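Local coordinates for protein Alpha/beta hydrolase (Pseudomonas aeruginosa PAO1, PDB 4R1D) that probably acts as a calcium-binding lipase effector of a type VI secretion system, captured here in complex with its cognate inhibitor, at residues L106-V111 against N210-S214; R263-L268 against L418-H424; V274-G280 against H424-H430; T314-N319 against Y386-S390. All blocks are in the same frame, centred on the assembly; numbering follows the deposited sequence.

Overall arrangement
The four contacts show how one alpha/beta hydrolase chain joins its central parallel sheet to surrounding helices and loops. Contacts 2 and 3 form one continuous unit: they share H424, their centres lie 11 Å apart, and T266 and R263 of the helix pack on V274 and H279 of the next strand. Contacts 1 and 4, with centres 13 Å apart, meet through L106 and I316 on another part of the molecule. Contacts 3 and 4 lie on opposite sides of the chain's centre, 35 Å apart between centres. Contact 3 comes closest to the calcium site, with the side chain of L275 about 8 Å from that of F202.

Contact 1: L106-V111 against N210-S214; sequences LKAEQV and NWLQS
The bend at A108 approaches the type I beta turn from N210 to Q213 closely, with the CA atoms of A108 and L212 4.8 Å apart. One side-chain-to-backbone hydrogen bond spans the contact: N210 ND2 donates to A108 O over 2.9 Å, the oxygen lying near the plane of the amide while the donor is tilted from the carbonyl plane. CG of N210 stands opposite its own backbone N (chi1 172°), which swings the amide across toward 106-111. Its other end is also engaged, because N210 OD1 accepts from L212 N at 3.1 Å from above the carbonyl plane, closing an Asx turn. Bonded at both ends, the amide has its rotation fixed. A water extends the link, accepting from N210 ND2 and donating to V111 O.

In the alpha/beta hydrolase fold, 210-214 is part of the connection from strand 201-206, at the margin of the parallel sheet, to helix 215-238, where S214 takes the N-cap position and its OG caps R216 N. Segment 106-111 arrives from helix 99-105.

The apolar part centres on L212. Its CD1 branch reaches between L106 and V111, 3.6 Å from L106 C and 3.9 Å from V111 CG2, and L62 of strand 62-64 touches both L212 and V111. A108 CB rests on the turn itself, 3.6 Å from L212 C. The V111 and N210 side chains cross at about a right angle, V111 CG2 coming 3.4 Å from N210 OD1. Beyond this, K107 NZ and Q110 NE2 both bond G32 O of the partner chain.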
loop_
_atom_site.group_PDB
_atom_site.type_symbol
_atom_site.label_atom_id
_atom_site.label_comp_id
_atom_site.label_asym_id
_atom_site.label_seq_id
_atom_site.Cartn_x
_atom_site.Cartn_y
_atom_site.Cartn_z
ATOM N N LEU A 106 -2.079 0.562 8.199
ATOM C CA LEU A 106 -2.043 0.259 6.762
ATOM C C LEU A 106 -3.466 0.002 6.281
ATOM O O LEU A 106 -3.807 -1.085 5.802
ATOM C CB LEU A 106 -1.095 -0.911 6.461
ATOM C CG LEU A 106 0.386 -0.626 6.773
ATOM C CD1 LEU A 106 1.252 -1.876 6.623
ATOM C CD2 LEU A 106 0.944 0.527 5.916
ATOM N N LYS A 107 -4.289 1.031 6.441
ATOM C CA LYS A 107 -5.696 1.005 6.114
ATOM C C LYS A 107 -5.853 2.007 4.982
ATOM O O LYS A 107 -5.503 3.188 5.130
ATOM C CB LYS A 107 -6.518 1.439 7.333
ATOM C CG LYS A 107 -7.804 0.668 7.541
ATOM C CD LYS A 107 -8.309 0.837 8.970
ATOM C CE LYS A 107 -9.625 0.101 9.188
ATOM N NZ LYS A 107 -10.063 0.108 10.617
ATOM N N ALA A 108 -6.345 1.525 3.845
ATOM C CA ALA A 108 -6.389 2.308 2.619
ATOM C C ALA A 108 -6.954 3.716 2.796
ATOM O O ALA A 108 -6.364 4.689 2.317
ATOM C CB ALA A 108 -7.158 1.556 1.538
ATOM N N GLU A 109 -8.086 3.822 3.484
ATOM C CA GLU A 109 -8.805 5.094 3.603
ATOM C C GLU A 109 -8.123 6.071 4.546
ATOM O O GLU A 109 -8.539 7.228 4.654
ATOM C CB GLU A 109 -10.235 4.847 4.117
ATOM C CG GLU A 109 -11.136 4.113 3.140
ATOM C CD GLU A 109 -11.685 5.024 2.052
ATOM O OE1 GLU A 109 -11.636 6.265 2.225
ATOM O OE2 GLU A 109 -12.163 4.495 1.023
ATOM N N GLN A 110 -7.091 5.600 5.235
ATOM C CA GLN A 110 -6.459 6.370 6.295
ATOM C C GLN A 110 -4.988 6.677 6.019
ATOM O O GLN A 110 -4.275 7.154 6.902
ATOM C CB GLN A 110 -6.629 5.659 7.638
ATOM C CG GLN A 110 -8.112 5.552 8.033
ATOM C CD GLN A 110 -8.349 4.755 9.297
ATOM O OE1 GLN A 110 -7.416 4.408 10.015
ATOM N NE2 GLN A 110 -9.610 4.428 9.556
ATOM N N VAL A 111 -4.544 6.414 4.787
ATOM C CA VAL A 111 -3.183 6.735 4.382
ATOM C C VAL A 111 -3.175 7.607 3.133
ATOM O O VAL A 111 -4.173 7.713 2.446
ATOM C CB VAL A 111 -2.338 5.458 4.085
ATOM C CG1 VAL A 111 -2.214 4.573 5.335
ATOM C CG2 VAL A 111 -2.905 4.678 2.878
ATOM N N ASN A 210 -1.521 5.335 -3.704
ATOM C CA ASN A 210 -1.904 4.604 -2.518
ATOM C C ASN A 210 -2.239 3.175 -2.922
ATOM O O ASN A 210 -3.353 2.896 -3.343
ATOM C CB ASN A 210 -3.095 5.302 -1.862
ATOM C CG ASN A 210 -3.690 4.508 -0.714
ATOM O OD1 ASN A 210 -3.168 3.462 -0.316
ATOM N ND2 ASN A 210 -4.786 5.030 -0.150
ATOM N N TRP A 211 -1.251 2.292 -2.812
ATOM C CA TRP A 211 -1.381 0.910 -3.288
ATOM C C TRP A 211 -2.324 0.050 -2.435
ATOM O O TRP A 211 -2.706 -1.045 -2.838
ATOM C CB TRP A 211 0.007 0.259 -3.431
ATOM C CG TRP A 211 0.850 0.387 -2.199
ATOM C CD1 TRP A 211 1.785 1.360 -1.929
ATOM C CD2 TRP A 211 0.817 -0.467 -1.054
ATOM N NE1 TRP A 211 2.336 1.148 -0.689
ATOM C CE2 TRP A 211 1.761 0.032 -0.133
ATOM C CE3 TRP A 211 0.093 -1.620 -0.726
ATOM C CZ2 TRP A 211 1.990 -0.571 1.106
ATOM C CZ3 TRP A 211 0.323 -2.222 0.514
ATOM C CH2 TRP A 211 1.264 -1.693 1.413
ATOM N N LEU A 212 -2.715 0.541 -1.261
ATOM C CA LEU A 212 -3.681 -0.193 -0.438
ATOM C C LEU A 212 -5.104 -0.097 -0.981
ATOM O O LEU A 212 -5.926 -1.006 -0.800
ATOM C CB LEU A 212 -3.647 0.323 1.001
ATOM C CG LEU A 212 -2.393 -0.090 1.768
ATOM C CD1 LEU A 212 -2.227 0.791 2.992
ATOM C CD2 LEU A 212 -2.526 -1.571 2.176
ATOM N N GLN A 213 -5.415 1.016 -1.634
ATOM C CA GLN A 213 -6.760 1.202 -2.135
ATOM C C GLN A 213 -6.896 0.480 -3.464
ATOM O O GLN A 213 -5.897 0.050 -4.045
ATOM C CB GLN A 213 -7.051 2.688 -2.329
ATOM C CG GLN A 213 -6.423 3.252 -3.595
ATOM C CD GLN A 213 -6.536 4.758 -3.668
ATOM O OE1 GLN A 213 -7.263 5.380 -2.872
ATOM N NE2 GLN A 213 -5.814 5.362 -4.612
ATOM N N SER A 214 -8.132 0.355 -3.953
ATOM C CA SER A 214 -8.353 -0.256 -5.260
ATOM C C SER A 214 -7.564 0.455 -6.340
ATOM O O SER A 214 -7.493 1.679 -6.372
ATOM C CB SER A 214 -9.834 -0.231 -5.658
ATOM O OG SER A 214 -10.007 -0.894 -6.899
HETATM O O HOH W 1 -5.178 8.126 -0.553
#

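Contact 2: R263-L268 against L418-H424; sequences RALTQL and LSAAGYH
R263 NE and Q267 NE2 each donate to a backbone carbonyl at or just past the C-terminal end of helix 400-421: R263 NE to G422 O over 3.0 Å (159° at the hydrogen), and Q267 NE2 to A421 O over 3.0 Å, almost straight at 171°. The contact thus joins helix 258-267 of the alpha/beta hydrolase fold to the turn that leads from helix 400-421 into strand 427-432. A bend at chi3 (61°) lays the R263 guanidinium flat on the Y423 ring, as a stacked cation-pi pair with R263 CZ 3.8 Å from the ring centroid. G422 O lies in the guanidinium plane, at its edge, so one flat group uses both face and edge. The oxygen end of the Q267 amide is held by T266 OG1, which donates to Q267 OE1 over 2.7 Å on a lone pair in the carbonyl plane.

Farther out, T266 crosses H424 at about a right angle and meets the edge of its ring. L418 CD2 lies against the helix backbone, 3.6 Å from A264 N, and F414, one turn earlier, touches A264 and L268. Just beyond helix 258-267, L268 CD2 comes to 3.6 Å from A421 CB.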
loop_
_atom_site.group_PDB
_atom_site.type_symbol
_atom_site.label_atom_id
_atom_site.label_comp_id
_atom_site.label_asym_id
_atom_site.label_seq_id
_atom_site.Cartn_x
_atom_site.Cartn_y
_atom_site.Cartn_z
ATOM N N ARG A 263 -3.967 0.609 -16.885
ATOM C CA ARG A 263 -5.056 0.091 -17.702
ATOM C C ARG A 263 -6.416 0.594 -17.231
ATOM O O ARG A 263 -7.268 0.925 -18.043
ATOM C CB ARG A 263 -5.002 -1.432 -17.770
ATOM C CG ARG A 263 -3.866 -1.947 -18.661
ATOM C CD ARG A 263 -3.650 -3.444 -18.480
ATOM N NE ARG A 263 -4.864 -4.175 -18.842
ATOM C CZ ARG A 263 -5.205 -5.368 -18.364
ATOM N NH1 ARG A 263 -4.428 -6.001 -17.484
ATOM N NH2 ARG A 263 -6.339 -5.935 -18.769
ATOM N N ALA A 264 -6.620 0.649 -15.915
ATOM C CA ALA A 264 -7.834 1.246 -15.378
ATOM C C ALA A 264 -7.980 2.679 -15.890
ATOM O O ALA A 264 -9.060 3.096 -16.293
ATOM C CB ALA A 264 -7.822 1.208 -13.852
ATOM N N LEU A 265 -6.876 3.421 -15.888
ATOM C CA LEU A 265 -6.865 4.806 -16.354
ATOM C C LEU A 265 -7.224 4.965 -17.835
ATOM O O LEU A 265 -8.106 5.753 -18.184
ATOM C CB LEU A 265 -5.491 5.433 -16.097
ATOM C CG LEU A 265 -5.302 6.867 -16.609
ATOM C CD1 LEU A 265 -6.340 7.829 -16.036
ATOM C CD2 LEU A 265 -3.897 7.342 -16.275
ATOM N N THR A 266 -6.552 4.215 -18.711
ATOM C CA THR A 266 -6.775 4.375 -20.147
ATOM C C THR A 266 -7.932 3.556 -20.720
ATOM O O THR A 266 -8.514 3.955 -21.727
ATOM C CB THR A 266 -5.521 4.079 -20.993
ATOM O OG1 THR A 266 -5.193 2.688 -20.924
ATOM C CG2 THR A 266 -4.330 4.923 -20.522
ATOM N N GLN A 267 -8.261 2.433 -20.080
ATOM C CA GLN A 267 -9.226 1.482 -20.633
ATOM C C GLN A 267 -10.638 1.534 -20.034
ATOM O O GLN A 267 -11.603 1.129 -20.694
ATOM C CB GLN A 267 -8.673 0.052 -20.548
ATOM C CG GLN A 267 -7.322 -0.142 -21.200
ATOM C CD GLN A 267 -7.276 0.402 -22.610
ATOM O OE1 GLN A 267 -6.666 1.449 -22.865
ATOM N NE2 GLN A 267 -7.920 -0.302 -23.541
ATOM N N LEU A 268 -10.763 2.027 -18.802
ATOM C CA LEU A 268 -12.064 2.127 -18.146
ATOM C C LEU A 268 -12.608 3.549 -18.146
ATOM O O LEU A 268 -13.693 3.799 -17.641
ATOM C CB LEU A 268 -11.974 1.615 -16.709
ATOM C CG LEU A 268 -11.478 0.175 -16.589
ATOM C CD1 LEU A 268 -11.550 -0.264 -15.129
ATOM C CD2 LEU A 268 -12.295 -0.743 -17.476
ATOM N N LEU A 418 -11.472 -5.043 -16.279
ATOM C CA LEU A 418 -10.147 -4.887 -16.870
ATOM C C LEU A 418 -9.915 -5.878 -18.001
ATOM O O LEU A 418 -9.378 -5.517 -19.035
ATOM C CB LEU A 418 -9.040 -5.050 -15.825
ATOM C CG LEU A 418 -8.466 -3.860 -15.051
ATOM C CD1 LEU A 418 -7.207 -4.328 -14.302
ATOM C CD2 LEU A 418 -8.133 -2.670 -15.945
ATOM N N SER A 419 -10.291 -7.137 -17.788
ATOM C CA SER A 419 -10.118 -8.152 -18.817
ATOM C C SER A 419 -10.820 -7.749 -20.118
ATOM O O SER A 419 -10.217 -7.774 -21.201
ATOM C CB SER A 419 -10.645 -9.501 -18.316
ATOM O OG SER A 419 -10.473 -10.517 -19.287
ATOM N N ALA A 420 -12.092 -7.376 -20.005
ATOM C CA ALA A 420 -12.895 -6.997 -21.176
ATOM C C ALA A 420 -12.345 -5.752 -21.866
ATOM O O ALA A 420 -12.356 -5.653 -23.096
ATOM C CB ALA A 420 -14.357 -6.778 -20.778
ATOM N N ALA A 421 -11.844 -4.813 -21.069
ATOM C CA ALA A 421 -11.366 -3.531 -21.585
ATOM C C ALA A 421 -9.977 -3.617 -22.218
ATOM O O ALA A 421 -9.576 -2.727 -22.968
ATOM C CB ALA A 421 -11.388 -2.478 -20.478
ATOM N N GLY A 422 -9.241 -4.684 -21.914
ATOM C CA GLY A 422 -7.963 -4.936 -22.563
ATOM C C GLY A 422 -6.835 -3.945 -22.271
ATOM O O GLY A 422 -6.640 -3.519 -21.129
ATOM N N TYR A 423 -6.091 -3.599 -23.320
ATOM C CA TYR A 423 -4.859 -2.820 -23.203
ATOM C C TYR A 423 -4.898 -1.653 -24.177
ATOM O O TYR A 423 -5.511 -1.746 -25.243
ATOM C CB TYR A 423 -3.633 -3.706 -23.506
ATOM C CG TYR A 423 -3.546 -4.917 -22.597
ATOM C CD1 TYR A 423 -4.343 -6.033 -22.822
ATOM C CD2 TYR A 423 -2.706 -4.921 -21.485
ATOM C CE1 TYR A 423 -4.294 -7.134 -21.973
ATOM C CE2 TYR A 423 -2.640 -6.018 -20.635
ATOM C CZ TYR A 423 -3.435 -7.111 -20.878
ATOM O OH TYR A 423 -3.374 -8.179 -20.029
ATOM N N HIS A 424 -4.223 -0.566 -23.814
ATOM C CA HIS A 424 -4.026 0.561 -24.713
ATOM C C HIS A 424 -3.500 0.053 -26.065
ATOM O O HIS A 424 -2.701 -0.878 -26.121
ATOM C CB HIS A 424 -3.037 1.538 -24.066
ATOM C CG HIS A 424 -2.952 2.861 -24.758
ATOM N ND1 HIS A 424 -2.349 3.018 -25.989
ATOM C CD2 HIS A 424 -3.384 4.091 -24.388
ATOM C CE1 HIS A 424 -2.420 4.285 -26.351
ATOM N NE2 HIS A 424 -3.035 4.961 -25.393
#

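Contact 3: V274-G280 against H424-H430; sequences VLGVVHG and HSETYAH
Two neighbouring parallel strands of the central alpha/beta hydrolase sheet meet here, V277 paired with T427 through to G280 with H430, their axes 9° apart. The ladder zigzags in the usual parallel way: V277 N binds E426 O, Y428 N binds V277 O at 2.8 Å, H279 N binds Y428 O, and H430 N binds H279 O at 2.8 Å.

Before the ladder, the H424 imidazole is used at both nitrogens. H424 NE2 donates to V274 O over 3.1 Å from above the carbonyl plane, while H424 ND1 accepts from E426 N at 2.9 Å in the ring plane; these two bonds fix the ring's rotation, and G276 CA lies over one face. At the far end, with CG between the backbone N and the carbonyl carbon (chi1 64°), the H430 ring comes to lie over G280, whose CA is 3.5 Å from its centroid in a CH-pi contact. A water joins T427 OG1, H424 N and H279 NE2.

H279 ND1 bonds T254 OG1 of strand 250-255, which flanks 274-280 on its other edge. H279 and V274 pack against helix 258-267, whereas Y428 and H430 face helix 542-556 across the sheet.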
loop_
_atom_site.group_PDB
_atom_site.type_symbol
_atom_site.label_atom_id
_atom_site.label_comp_id
_atom_site.label_asym_id
_atom_site.label_seq_id
_atom_site.Cartn_x
_atom_site.Cartn_y
_atom_site.Cartn_z
ATOM N N VAL A 274 -3.170 9.956 -22.847
ATOM C CA VAL A 274 -2.074 8.988 -22.905
ATOM C C VAL A 274 -1.801 8.549 -24.342
ATOM O O VAL A 274 -2.674 8.007 -25.025
ATOM C CB VAL A 274 -2.318 7.770 -21.963
ATOM C CG1 VAL A 274 -1.271 6.682 -22.196
ATOM C CG2 VAL A 274 -2.325 8.226 -20.491
ATOM N N LEU A 275 -0.574 8.797 -24.793
ATOM C CA LEU A 275 -0.184 8.524 -26.177
ATOM C C LEU A 275 0.136 7.049 -26.377
ATOM O O LEU A 275 -0.093 6.484 -27.457
ATOM C CB LEU A 275 1.043 9.361 -26.551
ATOM C CG LEU A 275 1.467 9.385 -28.018
ATOM C CD1 LEU A 275 0.330 9.942 -28.871
ATOM C CD2 LEU A 275 2.721 10.228 -28.169
ATOM N N GLY A 276 0.674 6.431 -25.335
ATOM C CA GLY A 276 1.073 5.037 -25.392
ATOM C C GLY A 276 1.532 4.574 -24.021
ATOM O O GLY A 276 1.689 5.375 -23.100
ATOM N N VAL A 277 1.755 3.274 -23.881
ATOM C CA VAL A 277 2.061 2.718 -22.571
ATOM C C VAL A 277 3.160 1.674 -22.647
ATOM O O VAL A 277 3.123 0.771 -23.487
ATOM C CB VAL A 277 0.816 2.055 -21.984
ATOM C CG1 VAL A 277 1.127 1.427 -20.632
ATOM C CG2 VAL A 277 -0.327 3.089 -21.861
ATOM N N VAL A 278 4.141 1.828 -21.763
ATOM C CA VAL A 278 5.133 0.812 -21.478
ATOM C C VAL A 278 4.760 0.124 -20.166
ATOM O O VAL A 278 4.546 0.786 -19.151
ATOM C CB VAL A 278 6.516 1.462 -21.341
ATOM C CG1 VAL A 278 7.525 0.512 -20.647
ATOM C CG2 VAL A 278 7.007 1.921 -22.713
ATOM N N HIS A 279 4.652 -1.199 -20.204
ATOM C CA HIS A 279 4.459 -2.012 -19.004
ATOM C C HIS A 279 5.682 -2.882 -18.749
ATOM O O HIS A 279 6.144 -3.604 -19.648
ATOM C CB HIS A 279 3.290 -2.992 -19.174
ATOM C CG HIS A 279 1.934 -2.362 -19.263
ATOM N ND1 HIS A 279 1.486 -1.400 -18.381
ATOM C CD2 HIS A 279 0.887 -2.646 -20.076
ATOM C CE1 HIS A 279 0.237 -1.080 -18.682
ATOM N NE2 HIS A 279 -0.150 -1.822 -19.705
ATOM N N GLY A 280 6.163 -2.860 -17.512
ATOM C CA GLY A 280 7.187 -3.785 -17.053
ATOM C C GLY A 280 6.625 -4.708 -15.983
ATOM O O GLY A 280 5.949 -4.262 -15.051
ATOM N N HIS A 424 -4.223 -0.566 -23.814
ATOM C CA HIS A 424 -4.026 0.561 -24.713
ATOM C C HIS A 424 -3.500 0.053 -26.065
ATOM O O HIS A 424 -2.701 -0.878 -26.121
ATOM C CB HIS A 424 -3.037 1.538 -24.066
ATOM C CG HIS A 424 -2.952 2.861 -24.758
ATOM N ND1 HIS A 424 -2.349 3.018 -25.989
ATOM C CD2 HIS A 424 -3.384 4.091 -24.388
ATOM C CE1 HIS A 424 -2.420 4.285 -26.351
ATOM N NE2 HIS A 424 -3.035 4.961 -25.393
ATOM N N SER A 425 -3.962 0.653 -27.158
ATOM C CA SER A 425 -3.583 0.188 -28.495
ATOM C C SER A 425 -2.092 0.351 -28.818
ATOM O O SER A 425 -1.581 -0.254 -29.767
ATOM C CB SER A 425 -4.439 0.883 -29.563
ATOM O OG SER A 425 -4.218 2.285 -29.556
ATOM N N GLU A 426 -1.390 1.173 -28.047
ATOM C CA GLU A 426 0.050 1.322 -28.239
ATOM C C GLU A 426 0.778 0.859 -26.973
ATOM O O GLU A 426 1.384 1.657 -26.264
ATOM C CB GLU A 426 0.405 2.768 -28.578
ATOM C CG GLU A 426 -0.454 3.354 -29.712
ATOM C CD GLU A 426 -0.192 2.678 -31.062
ATOM O OE1 GLU A 426 0.876 2.060 -31.231
ATOM O OE2 GLU A 426 -1.054 2.776 -31.956
ATOM N N THR A 427 0.698 -0.438 -26.704
ATOM C CA THR A 427 1.256 -1.000 -25.487
ATOM C C THR A 427 2.515 -1.798 -25.794
ATOM O O THR A 427 2.508 -2.688 -26.662
ATOM C CB THR A 427 0.232 -1.913 -24.775
ATOM O OG1 THR A 427 -0.836 -1.118 -24.248
ATOM C CG2 THR A 427 0.899 -2.646 -23.630
ATOM N N TYR A 428 3.593 -1.465 -25.090
ATOM C CA TYR A 428 4.866 -2.175 -25.208
ATOM C C TYR A 428 5.175 -2.793 -23.857
ATOM O O TYR A 428 5.471 -2.092 -22.887
ATOM C CB TYR A 428 5.978 -1.200 -25.624
ATOM C CG TYR A 428 5.765 -0.636 -27.015
ATOM C CD1 TYR A 428 4.774 0.319 -27.268
ATOM C CD2 TYR A 428 6.538 -1.081 -28.080
ATOM C CE1 TYR A 428 4.568 0.813 -28.567
ATOM C CE2 TYR A 428 6.343 -0.591 -29.360
ATOM C CZ TYR A 428 5.368 0.338 -29.601
ATOM O OH TYR A 428 5.215 0.795 -30.891
ATOM N N ALA A 429 5.068 -4.113 -23.774
ATOM C CA ALA A 429 5.181 -4.788 -22.491
ATOM C C ALA A 429 6.463 -5.620 -22.422
ATOM O O ALA A 429 6.897 -6.174 -23.426
ATOM C CB ALA A 429 3.967 -5.678 -22.287
ATOM N N HIS A 430 7.067 -5.705 -21.239
ATOM C CA HIS A 430 8.160 -6.653 -21.021
ATOM C C HIS A 430 7.947 -7.367 -19.683
ATOM O O HIS A 430 7.303 -6.840 -18.778
ATOM C CB HIS A 430 9.543 -5.972 -21.091
ATOM C CG HIS A 430 9.765 -4.950 -20.017
ATOM N ND1 HIS A 430 9.430 -3.621 -20.174
ATOM C CD2 HIS A 430 10.260 -5.071 -18.761
ATOM C CE1 HIS A 430 9.714 -2.966 -19.059
ATOM N NE2 HIS A 430 10.215 -3.822 -18.187
HETATM O O HOH W 2 -1.956 -1.004 -21.785
#

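Contact 4: T314-N319 against Y386-S390; sequences TAIVAN and YLDMS
A315, on helix 310-317, and A318, three residues on, receive the 386-390 loop at two close points. At the first, the backbones meet: A315 CA lies 3.4 Å from Y386 O in a CA-H...O contact, and A315 CB is 3.6 Å from that same oxygen. Although the Y386 CB is directed toward the helix, its ring leads away and its hydroxyl bonds E463. At the second, L387 sends one branch to the helix, CD2 stopping 3.5 Å from A318 CB. L387 has its CB directed away from the helix, and a chi1 of -63°, with CG opposite the carbonyl carbon, helps bring the branch back. The small alanine side chains probably allow the loop to come this near.

The other end is looser. M389 leans in by a bend at chi3 (-78°), so that its CE methyl meets A315 CB at 3.8 Å, and the same side chain packs on L188 of the partner chain. Around it the loop is bonded to itself: D388 OD1 takes S390 N at 3.0 Å in an Asx turn and S390 OG at 2.7 Å, both from the same face of the carboxylate.

Q103 of helix 99-105 ties the pieces together, with NE2 bonded to A315 O and Y386 O and OE1 to M389 N. P400 and F404 of helix 400-421 touch L387 and A318, respectively, and M294 of helix 289-296 packs on T314 and A318.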
loop_
_atom_site.group_PDB
_atom_site.type_symbol
_atom_site.label_atom_id
_atom_site.label_comp_id
_atom_site.label_asym_id
_atom_site.label_seq_id
_atom_site.Cartn_x
_atom_site.Cartn_y
_atom_site.Cartn_z
ATOM N N THR A 314 -2.295 -11.725 6.361
ATOM C CA THR A 314 -3.735 -11.740 6.169
ATOM C C THR A 314 -4.409 -10.530 6.821
ATOM O O THR A 314 -5.345 -9.977 6.267
ATOM C CB THR A 314 -4.329 -13.056 6.701
ATOM O OG1 THR A 314 -3.851 -14.139 5.887
ATOM C CG2 THR A 314 -5.846 -13.021 6.645
ATOM N N ALA A 315 -3.906 -10.110 7.978
ATOM C CA ALA A 315 -4.474 -8.964 8.687
ATOM C C ALA A 315 -4.460 -7.691 7.846
ATOM O O ALA A 315 -5.345 -6.850 7.966
ATOM C CB ALA A 315 -3.724 -8.718 9.995
ATOM N N ILE A 316 -3.426 -7.540 7.030
ATOM C CA ILE A 316 -3.333 -6.375 6.155
ATOM C C ILE A 316 -3.983 -6.611 4.782
ATOM O O ILE A 316 -4.883 -5.861 4.363
ATOM C CB ILE A 316 -1.871 -5.921 6.035
ATOM C CG1 ILE A 316 -1.294 -5.668 7.428
ATOM C CG2 ILE A 316 -1.763 -4.668 5.167
ATOM C CD1 ILE A 316 0.200 -5.446 7.427
ATOM N N VAL A 317 -3.567 -7.674 4.100
ATOM C CA VAL A 317 -3.989 -7.891 2.727
ATOM C C VAL A 317 -5.494 -8.110 2.597
ATOM O O VAL A 317 -6.117 -7.601 1.676
ATOM C CB VAL A 317 -3.214 -9.078 2.097
ATOM C CG1 VAL A 317 -3.739 -9.396 0.703
ATOM C CG2 VAL A 317 -1.720 -8.749 2.046
ATOM N N ALA A 318 -6.085 -8.863 3.524
ATOM C CA ALA A 318 -7.497 -9.227 3.403
ATOM C C ALA A 318 -8.419 -8.032 3.598
ATOM O O ALA A 318 -9.618 -8.124 3.345
ATOM C CB ALA A 318 -7.869 -10.378 4.383
ATOM N N ASN A 319 -7.850 -6.908 4.031
ATOM C CA ASN A 319 -8.607 -5.651 4.168
ATOM C C ASN A 319 -8.299 -4.594 3.113
ATOM O O ASN A 319 -8.811 -3.465 3.183
ATOM C CB ASN A 319 -8.383 -5.055 5.559
ATOM C CG ASN A 319 -8.959 -5.913 6.633
ATOM O OD1 ASN A 319 -8.240 -6.432 7.482
ATOM N ND2 ASN A 319 -10.267 -6.102 6.589
ATOM N N TYR A 386 -7.942 -12.922 12.172
ATOM C CA TYR A 386 -7.034 -11.869 11.707
ATOM C C TYR A 386 -7.719 -10.798 10.857
ATOM O O TYR A 386 -7.138 -9.735 10.599
ATOM C CB TYR A 386 -5.856 -12.489 10.961
ATOM C CG TYR A 386 -5.030 -13.414 11.829
ATOM C CD1 TYR A 386 -4.289 -12.911 12.890
ATOM C CD2 TYR A 386 -4.985 -14.784 11.589
ATOM C CE1 TYR A 386 -3.519 -13.735 13.684
ATOM C CE2 TYR A 386 -4.205 -15.626 12.384
ATOM C CZ TYR A 386 -3.480 -15.095 13.432
ATOM O OH TYR A 386 -2.702 -15.901 14.244
ATOM N N LEU A 387 -8.949 -11.058 10.423
ATOM C CA LEU A 387 -9.636 -10.107 9.535
ATOM C C LEU A 387 -9.904 -8.753 10.207
ATOM O O LEU A 387 -9.752 -7.690 9.587
ATOM C CB LEU A 387 -10.948 -10.704 9.022
ATOM C CG LEU A 387 -10.777 -11.961 8.167
ATOM C CD1 LEU A 387 -12.133 -12.640 7.928
ATOM C CD2 LEU A 387 -10.104 -11.604 6.844
ATOM N N ASP A 388 -10.319 -8.801 11.467
ATOM C CA ASP A 388 -10.563 -7.593 12.248
ATOM C C ASP A 388 -10.185 -7.898 13.690
ATOM O O ASP A 388 -10.902 -8.598 14.403
ATOM C CB ASP A 388 -12.030 -7.167 12.158
ATOM C CG ASP A 388 -12.304 -5.830 12.849
ATOM O OD1 ASP A 388 -11.460 -5.364 13.643
ATOM O OD2 ASP A 388 -13.372 -5.243 12.588
ATOM N N MET A 389 -9.044 -7.382 14.121
ATOM C CA MET A 389 -8.548 -7.700 15.449
ATOM C C MET A 389 -8.983 -6.674 16.496
ATOM O O MET A 389 -8.545 -6.731 17.640
ATOM C CB MET A 389 -7.027 -7.835 15.411
ATOM C CG MET A 389 -6.544 -8.880 14.396
ATOM S SD MET A 389 -4.779 -9.242 14.497
ATOM C CE MET A 389 -4.086 -7.819 13.649
ATOM N N SER A 390 -9.873 -5.764 16.115
ATOM C CA SER A 390 -10.154 -4.592 16.950
ATOM C C SER A 390 -11.018 -4.891 18.172
ATOM O O SER A 390 -11.013 -4.143 19.151
ATOM C CB SER A 390 -10.780 -3.464 16.119
ATOM O OG SER A 390 -12.118 -3.766 15.753
#